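Local coordinates for transcription elongation factor SPT6 (Candida glabrata, PDB 3PJP), which binds the phosphorylated C-terminal repeat domain of RNA polymerase II through this tandem SH2 domain and probably acts as a histone H3-H4 chaperone during elongation, at residues Tyr24-Glu29 with Asp52-Gln57; Gly31-Arg36 with Glu92-Lys97; Tyr136-Tyr141 with Trp146-Phe151. One frame throughout, in Å; residues are numbered along the deposited sequence. Where two conformers were deposited one is given.

Contact 1 of 3, residues Tyr24-Glu29 with Asp52-Gln57; sequences YLRSKE and DKDLFQ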
loop_
_atom_site.group_PDB
_atom_site.type_symbol
_atom_site.label_atom_id
_atom_site.label_comp_id
_atom_site.label_asym_id
_atom_site.label_seq_id
_atom_site.Cartn_x
_atom_site.Cartn_y
_atom_site.Cartn_z
ATOM N N TYR A 24 -12.837 5.874 -14.428
ATOM C CA TYR A 24 -13.736 6.725 -13.655
ATOM C C TYR A 24 -12.983 7.556 -12.611
ATOM O O TYR A 24 -13.285 8.734 -12.416
ATOM C CB TYR A 24 -14.835 5.880 -12.999
ATOM C CG TYR A 24 -15.793 6.639 -12.109
ATOM C CD1 TYR A 24 -16.918 7.261 -12.639
ATOM C CD2 TYR A 24 -15.591 6.703 -10.735
ATOM C CE1 TYR A 24 -17.804 7.943 -11.820
ATOM C CE2 TYR A 24 -16.470 7.389 -9.906
ATOM C CZ TYR A 24 -17.577 8.008 -10.460
ATOM O OH TYR A 24 -18.460 8.686 -9.648
ATOM N N LEU A 25 -11.987 6.951 -11.955
ATOM C CA LEU A 25 -11.258 7.649 -10.907
ATOM C C LEU A 25 -10.085 8.490 -11.394
ATOM O O LEU A 25 -9.487 9.221 -10.606
ATOM C CB LEU A 25 -10.721 6.649 -9.887
ATOM C CG LEU A 25 -11.719 5.861 -9.053
ATOM C CD1 LEU A 25 -10.952 4.759 -8.294
ATOM C CD2 LEU A 25 -12.457 6.787 -8.095
ATOM N N ARG A 26 -9.743 8.385 -12.674
ATOM C CA ARG A 26 -8.502 8.987 -13.154
ATOM C C ARG A 26 -8.373 10.478 -12.848
ATOM O O ARG A 26 -7.280 10.964 -12.571
ATOM C CB ARG A 26 -8.286 8.728 -14.645
ATOM C CG ARG A 26 -6.894 9.120 -15.112
ATOM C CD ARG A 26 -6.673 8.739 -16.557
ATOM N NE ARG A 26 -7.186 7.404 -16.836
ATOM C CZ ARG A 26 -6.537 6.277 -16.569
ATOM N NH1 ARG A 26 -5.328 6.316 -16.016
ATOM N NH2 ARG A 26 -7.094 5.109 -16.866
ATOM N N SER A 27 -9.487 11.197 -12.882
ATOM C CA SER A 27 -9.462 12.637 -12.658
ATOM C C SER A 27 -9.753 13.010 -11.203
ATOM O O SER A 27 -9.774 14.189 -10.852
ATOM C CB SER A 27 -10.477 13.325 -13.571
ATOM O OG SER A 27 -11.799 13.031 -13.147
ATOM N N LYS A 28 -9.979 12.007 -10.360
ATOM C CA LYS A 28 -10.255 12.249 -8.948
ATOM C C LYS A 28 -8.960 12.449 -8.151
ATOM O O LYS A 28 -7.885 12.605 -8.728
ATOM C CB LYS A 28 -11.096 11.109 -8.361
ATOM C CG LYS A 28 -12.438 10.896 -9.073
ATOM C CD LYS A 28 -13.353 12.095 -8.907
ATOM C CE LYS A 28 -14.718 11.852 -9.542
ATOM N NZ LYS A 28 -15.447 10.714 -8.914
ATOM N N GLU A 29 -9.070 12.460 -6.827
ATOM C CA GLU A 29 -7.914 12.698 -5.967
ATOM C C GLU A 29 -7.493 11.441 -5.217
ATOM O O GLU A 29 -8.228 10.455 -5.179
ATOM C CB GLU A 29 -8.216 13.813 -4.963
ATOM C CG GLU A 29 -8.524 15.156 -5.600
ATOM C CD GLU A 29 -7.338 15.732 -6.342
ATOM O OE1 GLU A 29 -6.250 15.826 -5.739
ATOM O OE2 GLU A 29 -7.489 16.085 -7.530
ATOM N N ASP A 52 -2.324 7.759 -6.621
ATOM C CA ASP A 52 -1.538 8.817 -7.239
ATOM C C ASP A 52 -1.902 8.898 -8.716
ATOM O O ASP A 52 -2.703 8.107 -9.203
ATOM C CB ASP A 52 -0.047 8.494 -7.089
ATOM C CG ASP A 52 0.822 9.736 -7.031
ATOM O OD1 ASP A 52 0.998 10.287 -5.922
ATOM O OD2 ASP A 52 1.339 10.151 -8.089
ATOM N N LYS A 53 -1.276 9.828 -9.433
ATOM C CA LYS A 53 -1.500 9.953 -10.872
ATOM C C LYS A 53 -1.373 8.603 -11.580
ATOM O O LYS A 53 -0.330 7.954 -11.527
ATOM C CB LYS A 53 -0.539 10.973 -11.488
ATOM C CG LYS A 53 -0.683 11.137 -13.001
ATOM C CD LYS A 53 0.210 12.260 -13.522
ATOM C CE LYS A 53 0.338 12.230 -15.045
ATOM N NZ LYS A 53 -0.944 12.548 -15.737
ATOM N N ASP A 54 -2.455 8.184 -12.228
ATOM C CA ASP A 54 -2.487 6.920 -12.954
ATOM C C ASP A 54 -2.049 5.717 -12.117
ATOM O O ASP A 54 -1.573 4.714 -12.660
ATOM C CB ASP A 54 -1.651 7.035 -14.235
ATOM C CG ASP A 54 -2.175 8.127 -15.174
ATOM O OD1 ASP A 54 -3.405 8.368 -15.188
ATOM O OD2 ASP A 54 -1.361 8.756 -15.889
ATOM N N LEU A 55 -2.217 5.810 -10.797
ATOM C CA LEU A 55 -1.813 4.729 -9.898
ATOM C C LEU A 55 -2.992 4.288 -9.032
ATOM O O LEU A 55 -3.465 5.039 -8.175
ATOM C CB LEU A 55 -0.626 5.164 -9.026
ATOM C CG LEU A 55 0.029 4.103 -8.137
ATOM C CD1 LEU A 55 0.670 2.994 -8.967
ATOM C CD2 LEU A 55 1.056 4.729 -7.208
ATOM N N PHE A 56 -3.486 3.079 -9.282
ATOM C CA PHE A 56 -4.688 2.605 -8.608
ATOM C C PHE A 56 -4.493 1.232 -8.021
ATOM O O PHE A 56 -3.799 0.384 -8.597
ATOM C CB PHE A 56 -5.862 2.514 -9.580
ATOM C CG PHE A 56 -5.994 3.696 -10.473
ATOM C CD1 PHE A 56 -6.757 4.789 -10.086
ATOM C CD2 PHE A 56 -5.353 3.724 -11.700
ATOM C CE1 PHE A 56 -6.884 5.892 -10.931
ATOM C CE2 PHE A 56 -5.480 4.816 -12.535
ATOM C CZ PHE A 56 -6.235 5.901 -12.144
ATOM N N GLN A 57 -5.152 1.005 -6.894
ATOM C CA GLN A 57 -5.148 -0.309 -6.289
ATOM C C GLN A 57 -6.534 -0.922 -6.294
ATOM O O GLN A 57 -7.532 -0.244 -6.024
ATOM C CB GLN A 57 -4.593 -0.244 -4.867
ATOM C CG GLN A 57 -4.632 -1.568 -4.141
ATOM C CD GLN A 57 -3.944 -1.500 -2.802
ATOM O OE1 GLN A 57 -4.514 -1.026 -1.817
ATOM N NE2 GLN A 57 -2.693 -1.949 -2.762
HETATM O O HOH W 1 -4.456 10.084 -12.690
HETATM O O HOH W 2 -3.342 4.561 -15.540
#
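R26 and D54 supply the ionic part of this contact. NH1 of R26 donates to OD1 of D54 at 2.9 Å, with an N-H...O angle of 154°. The oxygen lies in the guanidinium plane, yet the donor comes down on it from above the carboxylate, and the two flat groups are inclined 54° to each other. A bend at chi3 (-43°) turns the otherwise extended arginine back over D54. The other amino group, NH2, pairs with D23, so the guanidinium is shared between two acids; OD2 of D54 has K53 NZ as a long salt-bridge partner.

Water forms a second layer. One molecule donates to R26 O and accepts from D54 N at 2.8 Å, tying backbone to backbone. Another accepts from R26 NH1 at 2.7 Å and reaches D54 O by a weak bond.

The apolar part centres on F56. Its CZ lies against one face of the guanidinium, while R26 NH1 sits 3.8 Å from F56 CE2 at the ring edge, so the two flat groups do not stack. L25 CB approaches the same ring at 4.0 Å from CE1.

Both sides turn here: L25-K28 is a type I turn, and D52-L55, closed by L55 N to D52 O, is a type II turn linking strands 44-52 and 55-64. The contact thus joins helix 18-25 and the loop after it to the tip of a hairpin in the N-terminal SH2 sheet. On strand 44-52, T48 touches L25, and K50 reaches across to the carbonyls of R26 and K28.

Contact 2 of 3, residues Gly31-Arg36 with Glu92-Lys97; sequences GDFVIR and EYLQNK. With ACT (acetate ion), chain C.
L94 meets F33 through one methyl: L94 CD2 stands 3.7 Å from the centroid of the F33 ring, 27° off its normal, in a CH-pi contact. The methyl lies off-centre, toward the CG-CD2 bond of F33. Around E92 and N96 a side-chain bond ties one turn of the helix: E92 O accepts a short bond of 2.6 Å from N96 ND2, which comes from above the carbonyl plane. Y93 takes no part in the packing on F33; its hydroxyl accepts from K97 NZ at 2.7 Å, and both of these polar ends also reach E79. L94 is the residue of this segment that reaches the strand. With its CG anti to the backbone N, the branch extends over the ring, while a chi1 of 69° tucks the F33 ring between its own N and C, presenting a face to the leucine methyl. W49 of strand 44-52 touches both side chains, and Y12 stacks on F33. Further along, N96 has a second polar partner in R99, and K97 N makes the backbone i to i-4 bond to Y93 O.

Past the packing, strand 33-37 carries R36 in a sequence, FVIR, that corresponds to the FLVR motif of SH2 domains. R36 NH1 donates to acetate OXT at 2.9 Å and R36 NH2 to acetate O at 2.7 Å, while NE is held by T48 and S39 N also binds the anion. The packing is purely apolar, while the same strand carries an arginine that binds an acetate, probably picked up from the crystallisation solution, consistent with a phosphate-binding pocket as in SH2 domains.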
loop_
_atom_site.group_PDB
_atom_site.type_symbol
_atom_site.label_atom_id
_atom_site.label_comp_id
_atom_site.label_asym_id
_atom_site.label_seq_id
_atom_site.Cartn_x
_atom_site.Cartn_y
_atom_site.Cartn_z
ATOM N N GLY A 31 -7.195 8.761 -2.623
ATOM C CA GLY A 31 -8.151 8.329 -1.615
ATOM C C GLY A 31 -9.555 8.127 -2.152
ATOM O O GLY A 31 -10.355 7.416 -1.541
ATOM N N ASP A 32 -9.866 8.740 -3.296
ATOM C CA ASP A 32 -11.176 8.531 -3.918
ATOM C C ASP A 32 -11.297 7.091 -4.384
ATOM O O ASP A 32 -10.305 6.475 -4.767
ATOM C CB ASP A 32 -11.416 9.514 -5.061
ATOM C CG ASP A 32 -11.706 10.900 -4.560
ATOM O OD1 ASP A 32 -12.308 11.018 -3.468
ATOM O OD2 ASP A 32 -11.329 11.871 -5.239
ATOM N N PHE A 33 -12.504 6.542 -4.320
ATOM C CA PHE A 33 -12.684 5.114 -4.526
ATOM C C PHE A 33 -14.057 4.802 -5.106
ATOM O O PHE A 33 -14.930 5.660 -5.157
ATOM C CB PHE A 33 -12.492 4.353 -3.195
ATOM C CG PHE A 33 -13.584 4.603 -2.196
ATOM C CD1 PHE A 33 -14.687 3.754 -2.112
ATOM C CD2 PHE A 33 -13.530 5.698 -1.366
ATOM C CE1 PHE A 33 -15.707 3.997 -1.197
ATOM C CE2 PHE A 33 -14.556 5.945 -0.449
ATOM C CZ PHE A 33 -15.638 5.091 -0.377
ATOM N N VAL A 34 -14.222 3.562 -5.548
ATOM C CA VAL A 34 -15.537 2.997 -5.804
ATOM C C VAL A 34 -15.575 1.581 -5.269
ATOM O O VAL A 34 -14.546 0.900 -5.202
ATOM C CB VAL A 34 -15.883 2.951 -7.306
ATOM C CG1 VAL A 34 -16.082 4.364 -7.858
ATOM C CG2 VAL A 34 -14.815 2.189 -8.084
ATOM N N ILE A 35 -16.762 1.146 -4.871
ATOM C CA ILE A 35 -17.014 -0.261 -4.620
ATOM C C ILE A 35 -17.618 -0.803 -5.916
ATOM O O ILE A 35 -18.380 -0.111 -6.588
ATOM C CB ILE A 35 -17.990 -0.431 -3.444
ATOM C CG1 ILE A 35 -17.523 0.418 -2.267
ATOM C CG2 ILE A 35 -18.144 -1.893 -3.065
ATOM C CD1 ILE A 35 -18.430 0.335 -1.057
ATOM N N ARG A 36 -17.271 -2.024 -6.293
ATOM C CA ARG A 36 -17.717 -2.518 -7.588
ATOM C C ARG A 36 -17.881 -4.025 -7.646
ATOM O O ARG A 36 -17.592 -4.749 -6.680
ATOM C CB ARG A 36 -16.751 -2.076 -8.692
ATOM C CG ARG A 36 -15.321 -2.562 -8.480
ATOM C CD ARG A 36 -14.467 -2.254 -9.711
ATOM N NE ARG A 36 -13.067 -2.656 -9.559
ATOM C CZ ARG A 36 -12.611 -3.890 -9.760
ATOM N NH1 ARG A 36 -13.448 -4.866 -10.086
ATOM N NH2 ARG A 36 -11.316 -4.155 -9.623
ATOM N N GLU A 92 -12.519 1.530 8.729
ATOM C CA GLU A 92 -11.436 0.840 9.435
ATOM C C GLU A 92 -10.335 0.337 8.509
ATOM O O GLU A 92 -9.183 0.180 8.938
ATOM C CB GLU A 92 -11.982 -0.326 10.264
ATOM C CG GLU A 92 -12.923 0.100 11.407
ATOM C CD GLU A 92 -13.524 -1.090 12.121
ATOM O OE1 GLU A 92 -13.187 -2.235 11.750
ATOM O OE2 GLU A 92 -14.348 -0.883 13.043
ATOM N N TYR A 93 -10.689 0.022 7.268
ATOM C CA TYR A 93 -9.724 -0.488 6.301
ATOM C C TYR A 93 -9.241 0.610 5.358
ATOM O O TYR A 93 -8.069 0.985 5.373
ATOM C CB TYR A 93 -10.309 -1.641 5.480
ATOM C CG TYR A 93 -9.347 -2.163 4.427
ATOM C CD1 TYR A 93 -8.430 -3.161 4.731
ATOM C CD2 TYR A 93 -9.344 -1.643 3.141
ATOM C CE1 TYR A 93 -7.543 -3.631 3.776
ATOM C CE2 TYR A 93 -8.472 -2.105 2.189
ATOM C CZ TYR A 93 -7.569 -3.097 2.515
ATOM O OH TYR A 93 -6.695 -3.556 1.560
ATOM N N LEU A 94 -10.143 1.137 4.533
ATOM C CA LEU A 94 -9.720 2.078 3.500
ATOM C C LEU A 94 -9.169 3.400 4.041
ATOM O O LEU A 94 -8.115 3.851 3.604
ATOM C CB LEU A 94 -10.843 2.357 2.490
ATOM C CG LEU A 94 -10.364 3.208 1.315
ATOM C CD1 LEU A 94 -9.264 2.522 0.524
ATOM C CD2 LEU A 94 -11.527 3.583 0.391
ATOM N N GLN A 95 -9.883 4.040 4.956
ATOM C CA GLN A 95 -9.428 5.328 5.472
ATOM C C GLN A 95 -8.080 5.175 6.187
ATOM O O GLN A 95 -7.270 6.101 6.210
ATOM C CB GLN A 95 -10.495 5.988 6.358
ATOM C CG GLN A 95 -11.560 6.731 5.538
ATOM C CD GLN A 95 -12.783 7.145 6.346
ATOM O OE1 GLN A 95 -12.743 7.208 7.576
ATOM N NE2 GLN A 95 -13.883 7.427 5.649
ATOM N N ASN A 96 -7.847 3.997 6.750
ATOM C CA ASN A 96 -6.575 3.695 7.387
ATOM C C ASN A 96 -5.440 3.606 6.396
ATOM O O ASN A 96 -4.382 4.197 6.591
ATOM C CB ASN A 96 -6.657 2.388 8.162
ATOM C CG ASN A 96 -6.784 2.619 9.629
ATOM O OD1 ASN A 96 -6.110 3.488 10.183
ATOM N ND2 ASN A 96 -7.660 1.856 10.283
ATOM N N LYS A 97 -5.659 2.818 5.356
ATOM C CA LYS A 97 -4.695 2.699 4.280
ATOM C C LYS A 97 -4.352 4.064 3.677
ATOM O O LYS A 97 -3.188 4.345 3.374
ATOM C CB LYS A 97 -5.231 1.744 3.224
ATOM C CG LYS A 97 -4.209 0.811 2.672
ATOM C CD LYS A 97 -4.838 -0.261 1.809
ATOM C CE LYS A 97 -3.780 -1.275 1.408
ATOM N NZ LYS A 97 -4.372 -2.423 0.683
HETATM C C ACT C . -11.569 -7.674 -10.120
HETATM O O ACT C . -10.772 -6.728 -10.279
HETATM O OXT ACT C . -12.670 -7.568 -10.706
HETATM C CH3 ACT C . -11.219 -8.863 -9.278
#

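Contact 3 of 3, residues Tyr136-Tyr141 with Trp146-Phe151; sequences YFSLNY and WFYLIF
W146 O is gripped twice, by N140 N at 3.0 Å and by a water that donates at 2.8 Å and gives its other hydrogen to N140 O. From this end the strands run antiparallel. S138 and Y148 form a hydrogen-bonded pair, with Y148 N to S138 O the shorter bond at 2.8 Å, and Y136 pairs with I150 in the same way. F137 opposite L149 is a non-hydrogen-bonded pair, where F137 CA makes a close CH...O approach to Y148 O.

The side chain of N140 stacks on Y148. With CG anti to the backbone N (chi1 -172°), its amide lies over the phenol with the planes 22° apart, and CB stands 4.2 Å from the ring centroid. ND2 also reaches a water that donates to F147 O, while OD1 bonds to N143. S138 OG meets the Y148 ring at its edge, 3.6 Å from CD2.

S138, Y148 and I150 line one face of the sheet, where V118 of helix 115-128 touches S138 and I150. F137 and L149 point to the other, toward helix 181-191. L139 CD2 packs 3.5 Å from F147 CE1, and F147 also touches helix 86-105.

In this hairpin of the C-terminal SH2 domain the backbone ladder fixes the strand register, while the water on ND2 and N143 in the hairpin connection hold the buried amide over Y148.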
loop_
_atom_site.group_PDB
_atom_site.type_symbol
_atom_site.label_atom_id
_atom_site.label_comp_id
_atom_site.label_asym_id
_atom_site.label_seq_id
_atom_site.Cartn_x
_atom_site.Cartn_y
_atom_site.Cartn_z
ATOM N N TYR A 136 16.170 6.063 1.367
ATOM C CA TYR A 136 14.957 6.749 0.942
ATOM C C TYR A 136 13.850 5.750 0.649
ATOM O O TYR A 136 14.124 4.598 0.323
ATOM C CB TYR A 136 15.235 7.581 -0.305
ATOM C CG TYR A 136 16.185 8.719 -0.046
ATOM C CD1 TYR A 136 15.857 9.725 0.853
ATOM C CD2 TYR A 136 17.412 8.787 -0.695
ATOM C CE1 TYR A 136 16.730 10.774 1.100
ATOM C CE2 TYR A 136 18.286 9.829 -0.460
ATOM C CZ TYR A 136 17.942 10.818 0.441
ATOM O OH TYR A 136 18.812 11.857 0.680
ATOM N N PHE A 137 12.602 6.200 0.785
ATOM C CA PHE A 137 11.437 5.459 0.318
ATOM C C PHE A 137 10.952 6.127 -0.955
ATOM O O PHE A 137 11.057 7.349 -1.099
ATOM C CB PHE A 137 10.310 5.504 1.362
ATOM C CG PHE A 137 10.688 4.941 2.696
ATOM C CD1 PHE A 137 10.659 3.575 2.923
ATOM C CD2 PHE A 137 11.063 5.780 3.730
ATOM C CE1 PHE A 137 11.001 3.055 4.157
ATOM C CE2 PHE A 137 11.411 5.263 4.970
ATOM C CZ PHE A 137 11.376 3.907 5.184
ATOM N N SER A 138 10.432 5.325 -1.879
ATOM C CA SER A 138 9.778 5.847 -3.075
ATOM C C SER A 138 8.644 4.920 -3.520
ATOM O O SER A 138 8.547 3.777 -3.084
ATOM C CB SER A 138 10.804 6.051 -4.199
ATOM O OG SER A 138 11.399 4.821 -4.554
ATOM N N LEU A 139 7.755 5.422 -4.375
ATOM C CA LEU A 139 6.620 4.630 -4.802
ATOM C C LEU A 139 6.984 3.603 -5.859
ATOM O O LEU A 139 7.729 3.890 -6.793
ATOM C CB LEU A 139 5.511 5.539 -5.325
ATOM C CG LEU A 139 4.575 6.090 -4.251
ATOM C CD1 LEU A 139 3.733 7.236 -4.814
ATOM C CD2 LEU A 139 3.684 4.980 -3.719
ATOM N N ASN A 140 6.461 2.394 -5.693
ATOM C CA ASN A 140 6.580 1.357 -6.710
ATOM C C ASN A 140 5.428 1.531 -7.687
ATOM O O ASN A 140 4.295 1.148 -7.407
ATOM C CB ASN A 140 6.537 -0.033 -6.062
ATOM C CG ASN A 140 6.864 -1.162 -7.045
ATOM O OD1 ASN A 140 6.544 -1.085 -8.242
ATOM N ND2 ASN A 140 7.502 -2.214 -6.544
ATOM N N TYR A 141 5.723 2.108 -8.844
ATOM C CA TYR A 141 4.656 2.482 -9.758
ATOM C C TYR A 141 4.103 1.305 -10.549
ATOM O O TYR A 141 3.018 1.390 -11.120
ATOM C CB TYR A 141 5.109 3.610 -10.688
ATOM C CG TYR A 141 5.356 4.919 -9.969
ATOM C CD1 TYR A 141 6.634 5.285 -9.570
ATOM C CD2 TYR A 141 4.308 5.779 -9.670
ATOM C CE1 TYR A 141 6.865 6.476 -8.904
ATOM C CE2 TYR A 141 4.524 6.972 -9.003
ATOM C CZ TYR A 141 5.804 7.315 -8.621
ATOM O OH TYR A 141 6.032 8.502 -7.953
ATOM N N TRP A 146 2.949 -0.812 -3.188
ATOM C CA TRP A 146 4.297 -1.120 -2.693
ATOM C C TRP A 146 5.155 0.133 -2.736
ATOM O O TRP A 146 4.891 1.055 -3.506
ATOM C CB TRP A 146 4.968 -2.223 -3.517
ATOM C CG TRP A 146 4.436 -3.607 -3.268
ATOM C CD1 TRP A 146 3.360 -4.191 -3.866
ATOM C CD2 TRP A 146 4.972 -4.574 -2.372
ATOM N NE1 TRP A 146 3.188 -5.469 -3.392
ATOM C CE2 TRP A 146 4.173 -5.729 -2.475
ATOM C CE3 TRP A 146 6.057 -4.580 -1.491
ATOM C CZ2 TRP A 146 4.419 -6.874 -1.722
ATOM C CZ3 TRP A 146 6.291 -5.714 -0.734
ATOM C CH2 TRP A 146 5.474 -6.844 -0.853
ATOM N N PHE A 147 6.181 0.138 -1.889
ATOM C CA PHE A 147 7.189 1.171 -1.856
ATOM C C PHE A 147 8.546 0.486 -2.011
ATOM O O PHE A 147 8.727 -0.681 -1.612
ATOM C CB PHE A 147 7.172 1.895 -0.511
ATOM C CG PHE A 147 5.953 2.735 -0.294
ATOM C CD1 PHE A 147 5.978 4.092 -0.572
ATOM C CD2 PHE A 147 4.790 2.171 0.188
ATOM C CE1 PHE A 147 4.854 4.878 -0.374
ATOM C CE2 PHE A 147 3.659 2.951 0.390
ATOM C CZ PHE A 147 3.698 4.306 0.104
ATOM N N TYR A 148 9.500 1.209 -2.581
ATOM C CA TYR A 148 10.889 0.782 -2.486
ATOM C C TYR A 148 11.530 1.379 -1.243
ATOM O O TYR A 148 11.185 2.486 -0.825
ATOM C CB TYR A 148 11.700 1.217 -3.703
ATOM C CG TYR A 148 11.173 0.735 -5.017
ATOM C CD1 TYR A 148 11.197 -0.614 -5.350
ATOM C CD2 TYR A 148 10.662 1.635 -5.940
ATOM C CE1 TYR A 148 10.719 -1.050 -6.577
ATOM C CE2 TYR A 148 10.178 1.214 -7.159
ATOM C CZ TYR A 148 10.208 -0.125 -7.479
ATOM O OH TYR A 148 9.725 -0.519 -8.713
ATOM N N LEU A 149 12.444 0.625 -0.645
ATOM C CA LEU A 149 13.327 1.119 0.396
ATOM C C LEU A 149 14.733 0.921 -0.149
ATOM O O LEU A 149 15.212 -0.203 -0.236
ATOM C CB LEU A 149 13.129 0.317 1.680
ATOM C CG LEU A 149 14.130 0.418 2.838
ATOM C CD1 LEU A 149 14.590 1.844 3.117
ATOM C CD2 LEU A 149 13.503 -0.182 4.083
ATOM N N ILE A 150 15.366 2.017 -0.548
ATOM C CA ILE A 150 16.646 1.965 -1.258
ATOM C C ILE A 150 17.695 2.597 -0.351
ATOM O O ILE A 150 17.485 3.692 0.181
ATOM C CB ILE A 150 16.570 2.727 -2.586
ATOM C CG1 ILE A 150 15.304 2.318 -3.356
ATOM C CG2 ILE A 150 17.837 2.495 -3.424
ATOM C CD1 ILE A 150 15.123 3.022 -4.680
ATOM N N PHE A 151 18.808 1.897 -0.155
ATOM C CA PHE A 151 19.790 2.288 0.861
ATOM C C PHE A 151 21.216 1.865 0.522
ATOM O O PHE A 151 21.444 0.951 -0.266
ATOM C CB PHE A 151 19.394 1.750 2.252
ATOM C CG PHE A 151 19.331 0.245 2.344
ATOM C CD1 PHE A 151 20.392 -0.471 2.861
ATOM C CD2 PHE A 151 18.206 -0.449 1.934
ATOM C CE1 PHE A 151 20.340 -1.855 2.960
ATOM C CE2 PHE A 151 18.146 -1.843 2.040
ATOM C CZ PHE A 151 19.226 -2.541 2.558
HETATM O O HOH W 3 8.343 -2.563 -3.784
HETATM O O HOH W 4 2.702 1.813 -5.153
#

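Overall arrangement
Contacts 1 and 2 belong to the N-terminal SH2 domain and reach the same sheet; contact 3 lies within the sheet of the C-terminal one. Contact 1 is the most solvent-facing, with a salt bridge and waters at a hairpin tip, whereas contact 2 is small, partly buried and purely apolar between its segments. Contact 3 is buried and dominated by backbone bonds. Contacts 1 and 2 touch directly, Q57 OE1 lying 2.9 Å from K97 NZ, and L25 packs beside F33. Contact 1 also meets contact 3 where L55 packs against Y141, whereas contacts 2 and 3 stay about 8 Å apart at their nearest atoms.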